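Local structure of Cas13d (uncultured Ruminococcus sp, 6IV9) at residues S62-E67 and K529-I534; N68-T73 and N133-S138; A81-E86 and S537-V542. The protein binds CRISPR RNA as a Cas13d effector and, with its two HEPN domains, probably governs maturation of that RNA and cleavage of the target. The protein carries 2 engineered substitutions. All coordinates share one frame; numbering follows the deposited sequence.

Contact 1. Residues S62-E67 and K529-I534; sequences SILVSE and KEFLKI. With nucleotides of chain B.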
loop_
_atom_site.group_PDB
_atom_site.type_symbol
_atom_site.label_atom_id
_atom_site.label_comp_id
_atom_site.label_asym_id
_atom_site.label_seq_id
_atom_site.Cartn_x
_atom_site.Cartn_y
_atom_site.Cartn_z
ATOM N N SER A 62 17.732 -3.991 20.034
ATOM C CA SER A 62 17.400 -5.424 20.052
ATOM C C SER A 62 18.352 -6.222 20.943
ATOM O O SER A 62 19.449 -5.786 21.165
ATOM C CB SER A 62 17.428 -5.896 18.634
ATOM O OG SER A 62 17.798 -7.232 18.535
ATOM N N ILE A 63 17.863 -7.330 21.471
ATOM C CA ILE A 63 18.749 -8.301 22.160
ATOM C C ILE A 63 18.709 -9.571 21.310
ATOM O O ILE A 63 17.714 -10.243 21.320
ATOM C CB ILE A 63 18.308 -8.582 23.599
ATOM C CG1 ILE A 63 18.178 -7.296 24.409
ATOM C CG2 ILE A 63 19.272 -9.557 24.236
ATOM C CD1 ILE A 63 17.769 -7.522 25.825
ATOM N N LEU A 64 19.772 -9.834 20.575
ATOM C CA LEU A 64 19.858 -11.041 19.731
ATOM C C LEU A 64 20.339 -12.189 20.606
ATOM O O LEU A 64 21.212 -11.967 21.413
ATOM C CB LEU A 64 20.790 -10.759 18.557
ATOM C CG LEU A 64 20.329 -9.590 17.694
ATOM C CD1 LEU A 64 21.379 -9.198 16.694
ATOM C CD2 LEU A 64 19.021 -9.910 17.002
ATOM N N VAL A 65 19.739 -13.356 20.435
ATOM C CA VAL A 65 20.087 -14.501 21.307
ATOM C C VAL A 65 20.634 -15.658 20.485
ATOM O O VAL A 65 20.075 -15.991 19.464
ATOM C CB VAL A 65 18.907 -14.966 22.180
ATOM C CG1 VAL A 65 19.320 -16.073 23.120
ATOM C CG2 VAL A 65 18.247 -13.841 22.950
ATOM N N SER A 66 21.750 -16.179 20.953
ATOM C CA SER A 66 22.356 -17.424 20.435
ATOM C C SER A 66 22.348 -18.440 21.587
ATOM O O SER A 66 21.905 -18.111 22.699
ATOM C CB SER A 66 23.726 -17.215 19.915
ATOM O OG SER A 66 24.640 -17.279 20.981
ATOM N N GLU A 67 22.807 -19.649 21.333
ATOM C CA GLU A 67 22.751 -20.612 22.449
ATOM C C GLU A 67 23.638 -20.106 23.591
ATOM O O GLU A 67 23.186 -20.109 24.704
ATOM C CB GLU A 67 23.106 -22.014 21.957
ATOM C CG GLU A 67 22.950 -23.082 23.013
ATOM C CD GLU A 67 21.515 -23.334 23.433
ATOM O OE1 GLU A 67 20.657 -22.514 23.082
ATOM O OE2 GLU A 67 21.263 -24.333 24.122
ATOM N N LYS A 529 18.568 -6.389 5.245
ATOM C CA LYS A 529 19.980 -5.975 5.059
ATOM C C LYS A 529 20.663 -5.833 6.430
ATOM O O LYS A 529 21.793 -6.234 6.546
ATOM C CB LYS A 529 20.076 -4.754 4.147
ATOM C CG LYS A 529 19.813 -3.415 4.782
ATOM C CD LYS A 529 21.041 -2.568 4.878
ATOM C CE LYS A 529 20.766 -1.216 5.482
ATOM N NZ LYS A 529 20.045 -1.314 6.768
ATOM N N GLU A 530 19.964 -5.277 7.410
ATOM C CA GLU A 530 20.535 -5.105 8.768
ATOM C C GLU A 530 20.783 -6.458 9.443
ATOM O O GLU A 530 21.798 -6.602 10.048
ATOM C CB GLU A 530 19.674 -4.164 9.602
ATOM C CG GLU A 530 20.465 -3.335 10.582
ATOM C CD GLU A 530 21.621 -2.523 10.017
ATOM O OE1 GLU A 530 21.550 -2.097 8.872
ATOM O OE2 GLU A 530 22.575 -2.318 10.747
ATOM N N PHE A 531 19.858 -7.402 9.335
ATOM C CA PHE A 531 20.068 -8.731 9.954
ATOM C C PHE A 531 21.281 -9.424 9.321
ATOM O O PHE A 531 22.043 -10.022 10.045
ATOM C CB PHE A 531 18.796 -9.577 9.909
ATOM C CG PHE A 531 17.803 -9.214 10.975
ATOM C CD1 PHE A 531 18.132 -9.309 12.312
ATOM C CD2 PHE A 531 16.560 -8.725 10.642
ATOM C CE1 PHE A 531 17.232 -8.943 13.292
ATOM C CE2 PHE A 531 15.656 -8.372 11.625
ATOM C CZ PHE A 531 15.993 -8.483 12.946
ATOM N N LEU A 532 21.434 -9.340 8.003
ATOM C CA LEU A 532 22.602 -9.984 7.347
ATOM C C LEU A 532 23.876 -9.321 7.867
ATOM O O LEU A 532 24.787 -9.998 8.196
ATOM C CB LEU A 532 22.491 -9.809 5.836
ATOM C CG LEU A 532 21.473 -10.698 5.141
ATOM C CD1 LEU A 532 21.341 -10.328 3.684
ATOM C CD2 LEU A 532 21.836 -12.158 5.283
ATOM N N LYS A 533 23.888 -8.004 7.931
ATOM C CA LYS A 533 25.070 -7.261 8.414
ATOM C C LYS A 533 25.423 -7.683 9.844
ATOM O O LYS A 533 26.579 -7.847 10.120
ATOM C CB LYS A 533 24.808 -5.764 8.303
ATOM C CG LYS A 533 25.921 -4.907 8.858
ATOM C CD LYS A 533 25.736 -3.442 8.622
ATOM C CE LYS A 533 25.282 -3.132 7.220
ATOM N NZ LYS A 533 25.826 -1.832 6.769
ATOM N N ILE A 534 24.440 -7.860 10.710
ATOM C CA ILE A 534 24.725 -8.272 12.108
ATOM C C ILE A 534 25.307 -9.686 12.102
ATOM O O ILE A 534 26.320 -9.895 12.732
ATOM C CB ILE A 534 23.448 -8.201 12.953
ATOM C CG1 ILE A 534 23.116 -6.766 13.342
ATOM C CG2 ILE A 534 23.543 -9.097 14.168
ATOM C CD1 ILE A 534 21.653 -6.553 13.613
ATOM P P U B 23 11.575 -6.636 19.495
ATOM O OP1 U B 23 13.019 -6.919 19.432
ATOM O OP2 U B 23 11.073 -5.283 19.615
ATOM O "O5'" U B 23 10.980 -7.260 18.147
ATOM C "C5'" U B 23 9.687 -6.891 17.615
ATOM C "C4'" U B 23 9.686 -7.173 16.113
ATOM O "O4'" U B 23 10.592 -6.217 15.506
ATOM C "C3'" U B 23 10.254 -8.552 15.739
ATOM O "O3'" U B 23 9.517 -9.107 14.670
ATOM C "C2'" U B 23 11.662 -8.254 15.289
ATOM O "O2'" U B 23 12.241 -9.250 14.446
ATOM C "C1'" U B 23 11.498 -6.875 14.642
ATOM N N1 U B 23 12.774 -6.145 14.649
ATOM C C2 U B 23 13.390 -5.874 13.440
ATOM O O2 U B 23 12.913 -6.185 12.381
ATOM N N3 U B 23 14.614 -5.262 13.539
ATOM C C4 U B 23 15.277 -4.919 14.670
ATOM O O4 U B 23 16.387 -4.398 14.584
ATOM C C5 U B 23 14.571 -5.204 15.883
ATOM C C6 U B 23 13.370 -5.783 15.829
#
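Leu64 and Ile534 point at each other tip to tip. The CD1 methyl of Leu64 presses on the CG2 methyl of Ile534 at 3.3 Å, closer than usual for two carbons. With chi1 at -77°, CG1 of Ile534 lies beside the backbone N and CG2 lies anti to it, which turns CG2 to the leucine. The CD1 methyl of Ile534 gives a looser second touch on the same leucine methyl, at 4.1 Å. The other branch of Leu64 turns to Phe531. Its CD2 comes to the ring edge, near the ring plane, 4.2 Å from CE1. Thus one leucine fork serves two residues one helical turn apart. The end of the Phe531 ring also reaches the bound crRNA. Its CZ lies 3.6 Å from N3 of the base of U23 of chain B, and its CE2 is 3.6 Å from O2 of that base. The interface is apolar and buried. Leu64 comes from strand 60-65, the edge strand of a four-stranded antiparallel sheet, and the other two from near the C-terminal end of helix 511-535. Helix 168-197 packs alongside, with Gln171 touching both Leu64 and Phe531.

Contact 2. Residues N68-T73 and N133-S138; sequences NKMYIT and NPTHRS. With MG (magnesium ion), chain C; nucleotides of chain B.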
loop_
_atom_site.group_PDB
_atom_site.type_symbol
_atom_site.label_atom_id
_atom_site.label_comp_id
_atom_site.label_asym_id
_atom_site.label_seq_id
_atom_site.Cartn_x
_atom_site.Cartn_y
_atom_site.Cartn_z
ATOM N N ASN A 68 24.835 -19.624 23.311
ATOM C CA ASN A 68 25.712 -19.292 24.457
ATOM C C ASN A 68 25.809 -17.789 24.738
ATOM O O ASN A 68 26.214 -17.448 25.827
ATOM C CB ASN A 68 27.070 -19.974 24.289
ATOM C CG ASN A 68 26.950 -21.483 24.228
ATOM O OD1 ASN A 68 27.227 -22.092 23.209
ATOM N ND2 ASN A 68 26.510 -22.094 25.310
ATOM N N LYS A 69 25.375 -16.938 23.820
ATOM C CA LYS A 69 25.589 -15.488 24.001
ATOM C C LYS A 69 24.364 -14.663 23.634
ATOM O O LYS A 69 23.494 -15.183 22.980
ATOM C CB LYS A 69 26.645 -15.036 23.005
ATOM C CG LYS A 69 27.974 -15.749 23.097
ATOM C CD LYS A 69 28.584 -15.639 24.448
ATOM C CE LYS A 69 29.954 -16.270 24.509
ATOM N NZ LYS A 69 30.602 -16.045 25.820
ATOM N N MET A 70 24.348 -13.421 24.099
ATOM C CA MET A 70 23.323 -12.416 23.742
ATOM C C MET A 70 24.086 -11.227 23.185
ATOM O O MET A 70 25.174 -10.956 23.677
ATOM C CB MET A 70 22.517 -11.930 24.946
ATOM C CG MET A 70 21.558 -12.929 25.475
ATOM S SD MET A 70 20.560 -12.249 26.779
ATOM C CE MET A 70 21.742 -12.085 28.105
ATOM N N TYR A 71 23.545 -10.601 22.155
ATOM C CA TYR A 71 24.167 -9.398 21.574
ATOM C C TYR A 71 23.148 -8.278 21.700
ATOM O O TYR A 71 22.074 -8.421 21.183
ATOM C CB TYR A 71 24.585 -9.645 20.129
ATOM C CG TYR A 71 25.501 -10.825 19.989
ATOM C CD1 TYR A 71 25.001 -12.097 19.826
ATOM C CD2 TYR A 71 26.864 -10.665 20.067
ATOM C CE1 TYR A 71 25.840 -13.184 19.717
ATOM C CE2 TYR A 71 27.720 -11.740 19.962
ATOM C CZ TYR A 71 27.204 -13.004 19.791
ATOM O OH TYR A 71 28.048 -14.060 19.696
ATOM N N ILE A 72 23.543 -7.204 22.350
ATOM C CA ILE A 72 22.666 -6.036 22.582
ATOM C C ILE A 72 23.016 -4.960 21.561
ATOM O O ILE A 72 24.170 -4.637 21.431
ATOM C CB ILE A 72 22.870 -5.547 24.021
ATOM C CG1 ILE A 72 22.460 -6.635 25.012
ATOM C CG2 ILE A 72 22.147 -4.246 24.256
ATOM C CD1 ILE A 72 22.475 -6.213 26.436
ATOM N N THR A 73 22.015 -4.439 20.866
ATOM C CA THR A 73 22.277 -3.377 19.881
ATOM C C THR A 73 21.513 -2.117 20.282
ATOM O O THR A 73 20.548 -2.209 20.999
ATOM C CB THR A 73 21.871 -3.774 18.458
ATOM O OG1 THR A 73 20.457 -3.902 18.415
ATOM C CG2 THR A 73 22.537 -5.034 17.960
ATOM N N ASN A 133 15.567 -10.457 30.953
ATOM C CA ASN A 133 16.623 -11.158 30.204
ATOM C C ASN A 133 15.812 -12.076 29.285
ATOM O O ASN A 133 15.069 -12.876 29.789
ATOM C CB ASN A 133 17.520 -11.929 31.164
ATOM C CG ASN A 133 18.555 -12.776 30.474
ATOM O OD1 ASN A 133 18.373 -13.166 29.344
ATOM N ND2 ASN A 133 19.633 -13.068 31.166
ATOM N N PRO A 134 15.948 -12.006 27.953
ATOM C CA PRO A 134 15.116 -12.782 27.038
ATOM C C PRO A 134 15.280 -14.304 27.125
ATOM O O PRO A 134 14.448 -14.989 26.661
ATOM C CB PRO A 134 15.457 -12.263 25.644
ATOM C CG PRO A 134 16.769 -11.585 25.801
ATOM C CD PRO A 134 16.884 -11.177 27.252
ATOM N N THR A 135 16.359 -14.765 27.746
ATOM C CA THR A 135 16.609 -16.217 27.883
ATOM C C THR A 135 15.826 -16.795 29.068
ATOM O O THR A 135 15.834 -17.993 29.227
ATOM C CB THR A 135 18.101 -16.503 28.042
ATOM O OG1 THR A 135 18.540 -15.929 29.261
ATOM C CG2 THR A 135 18.934 -15.969 26.906
ATOM N N HIS A 136 15.167 -15.955 29.852
ATOM C CA HIS A 136 14.447 -16.429 31.058
ATOM C C HIS A 136 12.966 -16.652 30.759
ATOM O O HIS A 136 12.221 -15.685 30.711
ATOM C CB HIS A 136 14.630 -15.406 32.172
ATOM C CG HIS A 136 13.947 -15.774 33.438
ATOM N ND1 HIS A 136 14.332 -16.830 34.184
ATOM C CD2 HIS A 136 12.923 -15.212 34.093
ATOM C CE1 HIS A 136 13.562 -16.922 35.234
ATOM N NE2 HIS A 136 12.703 -15.951 35.201
ATOM N N ARG A 137 12.584 -17.905 30.526
ATOM C CA ARG A 137 11.179 -18.284 30.246
ATOM C C ARG A 137 10.864 -19.628 30.911
ATOM O O ARG A 137 11.582 -20.573 30.673
ATOM C CB ARG A 137 10.936 -18.327 28.738
ATOM C CG ARG A 137 11.347 -17.060 28.014
ATOM C CD ARG A 137 11.173 -17.109 26.515
ATOM N NE ARG A 137 11.610 -18.341 25.917
ATOM C CZ ARG A 137 12.863 -18.664 25.667
ATOM N NH1 ARG A 137 13.833 -17.813 25.916
ATOM N NH2 ARG A 137 13.140 -19.829 25.129
ATOM N N SER A 138 9.789 -19.691 31.676
ATOM C CA SER A 138 9.436 -20.940 32.389
ATOM C C SER A 138 8.931 -22.002 31.418
ATOM O O SER A 138 8.278 -21.663 30.458
ATOM C CB SER A 138 8.442 -20.689 33.464
ATOM O OG SER A 138 7.189 -20.490 32.890
HETATM MG MG MG C . 13.732 -21.549 30.483
ATOM P P G B 6 7.269 -16.184 31.555
ATOM O OP1 G B 6 8.002 -17.351 32.033
ATOM O OP2 G B 6 5.916 -15.976 31.962
ATOM O "O5'" G B 6 7.969 -14.853 32.023
ATOM C "C5'" G B 6 9.390 -14.681 31.967
ATOM C "C4'" G B 6 9.791 -13.357 32.554
ATOM O "O4'" G B 6 9.177 -12.275 31.794
ATOM C "C3'" G B 6 9.317 -13.092 34.001
ATOM O "O3'" G B 6 10.225 -13.641 34.937
ATOM C "C2'" G B 6 9.349 -11.576 34.068
ATOM O "O2'" G B 6 10.678 -11.083 34.202
ATOM C "C1'" G B 6 8.787 -11.227 32.689
ATOM N N9 G B 6 7.334 -11.104 32.639
ATOM C C8 G B 6 6.421 -12.039 32.229
ATOM N N7 G B 6 5.196 -11.604 32.264
ATOM C C5 G B 6 5.309 -10.308 32.739
ATOM C C6 G B 6 4.312 -9.355 33.038
ATOM O O6 G B 6 3.106 -9.431 32.853
ATOM N N1 G B 6 4.861 -8.192 33.563
ATOM C C2 G B 6 6.174 -8.015 33.863
ATOM N N2 G B 6 6.501 -6.835 34.399
ATOM N N3 G B 6 7.123 -8.885 33.566
ATOM C C4 G B 6 6.619 -9.997 33.001
ATOM P P U B 7 9.665 -14.205 36.338
ATOM O OP1 U B 7 10.795 -14.899 36.982
ATOM O OP2 U B 7 8.438 -14.857 36.114
ATOM O "O5'" U B 7 9.149 -12.919 37.074
ATOM C "C5'" U B 7 10.111 -11.987 37.475
ATOM C "C4'" U B 7 9.448 -10.760 38.019
ATOM O "O4'" U B 7 8.747 -10.104 36.958
ATOM C "C3'" U B 7 8.395 -10.936 39.094
ATOM O "O3'" U B 7 8.991 -11.092 40.365
ATOM C "C2'" U B 7 7.702 -9.593 39.014
ATOM O "O2'" U B 7 8.512 -8.537 39.495
ATOM C "C1'" U B 7 7.632 -9.426 37.503
ATOM N N1 U B 7 6.435 -10.038 36.939
ATOM C C2 U B 7 5.304 -9.277 36.982
ATOM O O2 U B 7 5.276 -8.166 37.494
ATOM N N3 U B 7 4.203 -9.863 36.436
ATOM C C4 U B 7 4.122 -11.102 35.842
ATOM O O4 U B 7 3.044 -11.480 35.391
ATOM C C5 U B 7 5.332 -11.862 35.881
ATOM C C6 U B 7 6.411 -11.330 36.455
HETATM O O HOH W 1 14.251 -20.228 28.504
HETATM O O HOH W 2 14.403 -19.886 31.931
HETATM O O HOH W 3 15.993 -22.473 30.542
HETATM O O HOH W 4 12.956 -23.325 31.959
#
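Met70 reaches from strand 69-75 to an Asx turn at Asn133, in the loop that carries a magnesium site. The strand is the second of a four-stranded antiparallel sheet. Before the methionine, Lys69 turns away from the loop and pairs with Asp88. Met70 then points toward the loop and bends at its end, with chi3 at -71°. Its SD lies 3.5 Å from Asn133 OD1, and its CE sits by the same amide, 3.8 Å from ND2. The thioether passes at a slant across both Asn133 and the ring of Pro134, where SD is 3.9 Å from CD. The CG2 methyl of Thr135 adds a looser touch. Further along the strand, Ile72 packs instead on Ile105 and Leu107 of the second sheet.

The loop is shaped by its own bonds. Asn133 OD1 accepts from Thr135 N at 3.0 Å and from Thr135 OG1 at 2.8 Å, both on one face of the amide. ND2 is held by Asn111 O. With an alanine in place of Asn133, Thr135 would probably lose the acceptor shared by its N-H and hydroxyl, and Met70 the amide it rests on. A type I turn runs from Asn133 to His136. Beyond it, Arg137 NH1 bonds Pro134 O in the carbonyl plane. Arg137 O and Glu140 O bind the magnesium ion with four waters. One of these waters donates to Thr135 O, and another accepts from Arg137 N. The RNA backbone is gripped next: His136 NE2 donates to OP1 of U7 of chain B at 2.8 Å, while Ser138 N donates to OP1 of G6 of chain B at 3.0 Å, almost straight at 177°.

Contact 3. Residues A81-E86 and S537-V542; sequences AVLEYE and SSAVDV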
loop_
_atom_site.group_PDB
_atom_site.type_symbol
_atom_site.label_atom_id
_atom_site.label_comp_id
_atom_site.label_asym_id
_atom_site.label_seq_id
_atom_site.Cartn_x
_atom_site.Cartn_y
_atom_site.Cartn_z
ATOM N N ALA A 81 22.000 -0.580 13.144
ATOM C CA ALA A 81 22.200 -1.168 14.480
ATOM C C ALA A 81 23.631 -0.901 14.943
ATOM O O ALA A 81 24.523 -1.011 14.145
ATOM C CB ALA A 81 21.946 -2.644 14.431
ATOM N N VAL A 82 23.794 -0.492 16.191
ATOM C CA VAL A 82 25.149 -0.318 16.767
ATOM C C VAL A 82 25.336 -1.500 17.714
ATOM O O VAL A 82 24.594 -1.586 18.667
ATOM C CB VAL A 82 25.264 1.010 17.530
ATOM C CG1 VAL A 82 26.557 1.099 18.307
ATOM C CG2 VAL A 82 25.101 2.203 16.622
ATOM N N LEU A 83 26.259 -2.400 17.407
ATOM C CA LEU A 83 26.478 -3.521 18.347
ATOM C C LEU A 83 27.089 -2.910 19.605
ATOM O O LEU A 83 28.095 -2.233 19.501
ATOM C CB LEU A 83 27.413 -4.548 17.717
ATOM C CG LEU A 83 26.710 -5.663 16.963
ATOM C CD1 LEU A 83 27.680 -6.412 16.072
ATOM C CD2 LEU A 83 26.035 -6.595 17.934
ATOM N N GLU A 84 26.468 -3.142 20.745
ATOM C CA GLU A 84 26.963 -2.507 21.977
ATOM C C GLU A 84 27.666 -3.523 22.866
ATOM O O GLU A 84 28.771 -3.255 23.297
ATOM C CB GLU A 84 25.786 -1.917 22.746
ATOM C CG GLU A 84 25.164 -0.706 22.080
ATOM C CD GLU A 84 25.828 0.619 22.399
ATOM O OE1 GLU A 84 26.858 0.606 23.036
ATOM O OE2 GLU A 84 25.302 1.638 22.008
ATOM N N TYR A 85 27.001 -4.625 23.172
ATOM C CA TYR A 85 27.621 -5.581 24.109
ATOM C C TYR A 85 27.368 -7.023 23.715
ATOM O O TYR A 85 26.377 -7.323 23.109
ATOM C CB TYR A 85 27.008 -5.422 25.497
ATOM C CG TYR A 85 27.237 -4.079 26.124
ATOM C CD1 TYR A 85 26.359 -3.045 25.901
ATOM C CD2 TYR A 85 28.331 -3.841 26.926
ATOM C CE1 TYR A 85 26.553 -1.802 26.457
ATOM C CE2 TYR A 85 28.541 -2.605 27.497
ATOM C CZ TYR A 85 27.655 -1.579 27.250
ATOM O OH TYR A 85 27.838 -0.351 27.794
ATOM N N GLU A 86 28.300 -7.871 24.110
ATOM C CA GLU A 86 28.134 -9.328 23.994
ATOM C C GLU A 86 28.053 -9.827 25.434
ATOM O O GLU A 86 28.888 -9.435 26.210
ATOM C CB GLU A 86 29.311 -9.949 23.262
ATOM C CG GLU A 86 29.247 -11.449 23.246
ATOM C CD GLU A 86 30.490 -12.034 22.627
ATOM O OE1 GLU A 86 30.990 -11.451 21.673
ATOM O OE2 GLU A 86 30.948 -13.040 23.115
ATOM N N SER A 537 28.870 -9.933 11.116
ATOM C CA SER A 537 29.786 -9.129 11.957
ATOM C C SER A 537 30.860 -10.019 12.585
ATOM O O SER A 537 30.603 -11.178 12.783
ATOM C CB SER A 537 29.016 -8.392 13.014
ATOM O OG SER A 537 28.543 -9.272 14.001
ATOM N N SER A 538 32.008 -9.438 12.924
ATOM C CA SER A 538 33.096 -10.205 13.580
ATOM C C SER A 538 32.590 -10.734 14.913
ATOM O O SER A 538 32.904 -11.842 15.255
ATOM C CB SER A 538 34.279 -9.335 13.847
ATOM O OG SER A 538 34.584 -8.558 12.722
ATOM N N ALA A 539 31.863 -9.901 15.643
ATOM C CA ALA A 539 31.352 -10.280 16.973
ATOM C C ALA A 539 30.341 -11.422 16.902
ATOM O O ALA A 539 30.413 -12.302 17.737
ATOM C CB ALA A 539 30.768 -9.069 17.631
ATOM N N VAL A 540 29.410 -11.384 15.953
ATOM C CA VAL A 540 28.390 -12.465 15.902
ATOM C C VAL A 540 28.904 -13.626 15.058
ATOM O O VAL A 540 28.865 -14.735 15.535
ATOM C CB VAL A 540 27.052 -11.927 15.374
ATOM C CG1 VAL A 540 26.016 -13.019 15.291
ATOM C CG2 VAL A 540 26.555 -10.802 16.247
ATOM N N ASP A 541 29.278 -13.337 13.820
ATOM C CA ASP A 541 29.935 -14.327 12.935
ATOM C C ASP A 541 29.178 -15.655 12.870
ATOM O O ASP A 541 29.762 -16.657 13.231
ATOM C CB ASP A 541 31.379 -14.545 13.373
ATOM C CG ASP A 541 32.200 -15.318 12.364
ATOM O OD1 ASP A 541 32.016 -15.094 11.168
ATOM O OD2 ASP A 541 33.008 -16.138 12.798
ATOM N N VAL A 542 27.908 -15.637 12.488
ATOM C CA VAL A 542 27.161 -16.916 12.336
ATOM C C VAL A 542 26.936 -17.132 10.841
ATOM O O VAL A 542 26.866 -16.160 10.129
ATOM C CB VAL A 542 25.830 -16.935 13.100
ATOM C CG1 VAL A 542 26.038 -16.857 14.595
ATOM C CG2 VAL A 542 24.902 -15.839 12.630
#
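The CD1 methyl of Leu83 lies against Ser537, 3.6 Å from OG and 3.9 Å from CB. The same methyl has a looser apolar contact with the CB of Ala539, at 4.4 Å. One branch of the leucine thus fits against two residues of the bend that follows helix 511-535. Leu83 CG stays anti to the carbonyl carbon, though chi1 at -92° is off the usual staggered value. Glu86, three residues further along the strand, extends its chain toward Ala539. Its OE1 comes to 4.1 Å from Ala539 O, which is proximity and not a bond.

The next shell fixes the bend. Ser537 OG accepts from Val540 N at 3.0 Å, with an angle of 156° at the hydrogen, which makes an ST motif. The same hydroxyl bonds Ile534 O, the helix carbonyl three residues back. Asp541 N adds a weak bond to Ser537 O. On the strand side, Leu83 also packs on Leu97, which touches Ala539 too. Just after Leu83, Glu84 and Tyr85 form a classic beta bulge facing Ile72.

Chemically, the pairing is methyl against methylene, methyl and hydroxyl oxygen. The bonds of Ser537 OG described here run to its own chain, to Val540 N and Ile534 O, and its contact with Leu83 is by van der Waals touch. The meeting of strand 81-88 with this bend therefore rests on van der Waals fit.

All three contacts gather round one four-stranded antiparallel sheet near the N-terminus. Contacts 1, 2 and 3 use its consecutive strands 60-65, 69-75 and 81-88. The centres of contacts 1 and 2 are about 12 Å apart. The centre of contact 3 lies about 8 Å from that of contact 1 and about 14 Å from that of contact 2. Contact 2 is nested within the chain span closed by contact 1, whereas contact 3 crosses both. Helix 511-535 supplies contact 1, and the loop after it supplies contact 3. Glu530 OE2 also bonds Ala81 N. The early sheet is thus joined to a helical region over 440 residues later, with RNA touching contacts 1 and 2.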